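Local coordinates for protein AbyA5 (Verrucosispora maris, PDB 4YWF) that catalyses acetate elimination in spirotetronate biosynthesis, as an esterase-like lyase of the alpha/beta-hydrolase superfamily, at residues V296-S301 with F322-H327. The protein carries 4 engineered substitutions. Residues are numbered along the deposited sequence; the frame is centred on the assembly and turned at random.
Sequences VAYVAS and FRTITH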
loop_
_atom_site.group_PDB
_atom_site.type_symbol
_atom_site.label_atom_id
_atom_site.label_comp_id
_atom_site.label_asym_id
_atom_site.label_seq_id
_atom_site.Cartn_x
_atom_site.Cartn_y
_atom_site.Cartn_z
ATOM N N VAL A 296 -7.605 5.797 14.566
ATOM C CA VAL A 296 -6.413 5.347 13.932
ATOM C C VAL A 296 -5.957 4.078 14.562
ATOM O O VAL A 296 -5.759 4.016 15.768
ATOM C CB VAL A 296 -5.260 6.355 14.045
ATOM C CG1 VAL A 296 -4.052 5.794 13.348
ATOM C CG2 VAL A 296 -5.658 7.689 13.456
ATOM N N ALA A 297 -5.774 3.075 13.727
ATOM C CA ALA A 297 -5.293 1.738 14.134
ATOM C C ALA A 297 -3.965 1.485 13.435
ATOM O O ALA A 297 -3.799 1.890 12.282
ATOM C CB ALA A 297 -6.343 0.660 13.741
ATOM N N TYR A 298 -3.016 0.861 14.159
ATOM C CA TYR A 298 -1.669 0.674 13.697
ATOM C C TYR A 298 -1.057 -0.651 14.160
ATOM O O TYR A 298 -0.928 -0.963 15.373
ATOM C CB TYR A 298 -0.857 1.890 14.201
ATOM C CG TYR A 298 0.564 2.018 13.757
ATOM C CD1 TYR A 298 1.542 1.109 14.149
ATOM C CD2 TYR A 298 0.948 3.088 12.973
ATOM C CE1 TYR A 298 2.860 1.266 13.746
ATOM C CE2 TYR A 298 2.230 3.250 12.531
ATOM C CZ TYR A 298 3.191 2.341 12.907
ATOM O OH TYR A 298 4.488 2.556 12.478
ATOM N N VAL A 299 -0.634 -1.426 13.220
ATOM C CA VAL A 299 0.087 -2.669 13.515
ATOM C C VAL A 299 1.587 -2.369 13.459
ATOM O O VAL A 299 2.136 -2.076 12.396
ATOM C CB VAL A 299 -0.195 -3.805 12.534
ATOM C CG1 VAL A 299 0.653 -5.032 12.956
ATOM C CG2 VAL A 299 -1.672 -4.184 12.479
ATOM N N ALA A 300 2.247 -2.512 14.606
ATOM C CA ALA A 300 3.657 -2.288 14.706
ATOM C C ALA A 300 4.409 -3.664 14.737
ATOM O O ALA A 300 3.916 -4.663 15.252
ATOM C CB ALA A 300 3.971 -1.489 15.944
ATOM N N SER A 301 5.580 -3.672 14.130
ATOM C CA SER A 301 6.504 -4.844 14.064
ATOM C C SER A 301 7.643 -4.561 15.030
ATOM O O SER A 301 8.376 -3.609 14.816
ATOM C CB SER A 301 7.016 -5.000 12.650
ATOM O OG SER A 301 5.914 -5.399 11.818
ATOM N N PHE A 322 -6.471 5.944 19.397
ATOM C CA PHE A 322 -5.375 5.151 18.852
ATOM C C PHE A 322 -5.485 3.702 19.304
ATOM O O PHE A 322 -5.623 3.408 20.511
ATOM C CB PHE A 322 -4.005 5.794 19.219
ATOM C CG PHE A 322 -2.868 5.214 18.489
ATOM C CD1 PHE A 322 -2.764 5.358 17.116
ATOM C CD2 PHE A 322 -1.900 4.466 19.157
ATOM C CE1 PHE A 322 -1.710 4.781 16.419
ATOM C CE2 PHE A 322 -0.846 3.903 18.475
ATOM C CZ PHE A 322 -0.736 4.066 17.093
ATOM N N ARG A 323 -5.466 2.782 18.335
ATOM C CA ARG A 323 -5.514 1.363 18.627
ATOM C C ARG A 323 -4.319 0.750 17.983
ATOM O O ARG A 323 -4.010 1.029 16.826
ATOM C CB ARG A 323 -6.765 0.726 18.035
ATOM C CG ARG A 323 -8.050 1.459 18.360
ATOM C CD ARG A 323 -8.484 2.503 17.327
ATOM N NE ARG A 323 -9.638 1.907 16.753
ATOM C CZ ARG A 323 -10.884 2.264 16.953
ATOM N NH1 ARG A 323 -11.251 3.340 17.624
ATOM N NH2 ARG A 323 -11.758 1.536 16.381
ATOM N N THR A 324 -3.686 -0.153 18.704
ATOM C CA THR A 324 -2.473 -0.694 18.289
ATOM C C THR A 324 -2.192 -2.027 18.921
ATOM O O THR A 324 -2.596 -2.315 20.063
ATOM C CB THR A 324 -1.347 0.335 18.553
ATOM O OG1 THR A 324 -0.156 -0.085 17.891
ATOM C CG2 THR A 324 -1.101 0.605 20.068
ATOM N N ILE A 325 -1.400 -2.778 18.166
ATOM C CA ILE A 325 -0.867 -4.054 18.555
ATOM C C ILE A 325 0.572 -4.127 18.011
ATOM O O ILE A 325 0.874 -3.535 16.975
ATOM C CB ILE A 325 -1.804 -5.121 17.945
ATOM C CG1 ILE A 325 -1.731 -6.405 18.701
ATOM C CG2 ILE A 325 -1.594 -5.258 16.437
ATOM C CD1 ILE A 325 -2.795 -7.417 18.296
ATOM N N THR A 326 1.463 -4.833 18.691
ATOM C CA THR A 326 2.839 -4.926 18.275
ATOM C C THR A 326 3.177 -6.427 18.111
ATOM O O THR A 326 3.054 -7.180 19.036
ATOM C CB THR A 326 3.771 -4.255 19.325
ATOM O OG1 THR A 326 3.735 -2.825 19.208
ATOM C CG2 THR A 326 5.217 -4.682 19.160
ATOM N N HIS A 327 3.634 -6.858 16.962
ATOM C CA HIS A 327 4.116 -8.256 16.851
ATOM C C HIS A 327 5.622 -8.236 17.079
ATOM O O HIS A 327 6.320 -7.357 16.563
ATOM C CB HIS A 327 3.831 -8.882 15.492
ATOM C CG HIS A 327 2.401 -8.842 15.069
ATOM N ND1 HIS A 327 1.395 -9.496 15.750
ATOM C CD2 HIS A 327 1.810 -8.250 14.001
ATOM C CE1 HIS A 327 0.243 -9.294 15.134
ATOM N NE2 HIS A 327 0.464 -8.535 14.077
#
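The ring of Phe-322 leans across to strand 296-301 and lies at a slant across two of its side chains, Val-296 and Tyr-298. Its CZ lies 3.6 Å from CB of Tyr-298, and its CE1 is 4.0 Å from CG1 of Val-296. With CG anti to the backbone N (chi1 -168°), the ring is carried toward that strand. Helix 310-318 covers this side through Leu-315, which touches both Phe-322 and Tyr-298. The Tyr-298 ring turns from strand 322-327, and its OH makes a hydrogen bond to the backbone O of Ala-241. Further along, Ala-300 CB sits at the edge of that ring, in its plane, and meets Thr-326 OG1 at 3.5 Å.

On the other face, Val-299 and Ile-325 lie side by side and point the same way. CG1 of Val-299 also reaches the His-327 ring, 3.6 Å from CD2. His-327 NE2 is hydrogen-bonded to OG1 of Thr-340 in helix 337-351; Arg-323 reaches the same helix by a hydrogen bond from NE to Gln-347 and a salt bridge from NH2 to Glu-350.

The strands are parallel neighbours in a beta-alpha-beta unit at one end of the alpha/beta-hydrolase sheet. Tyr-298 O accepts two bonds: a 2.8 Å one from Thr-324 OG1, tilted 23° from the carbonyl plane, and a weak one from Ile-325 N. The hydroxyl thus reinforces the backbone pairing where the amide bond is long, while apolar contacts join the strands on both faces.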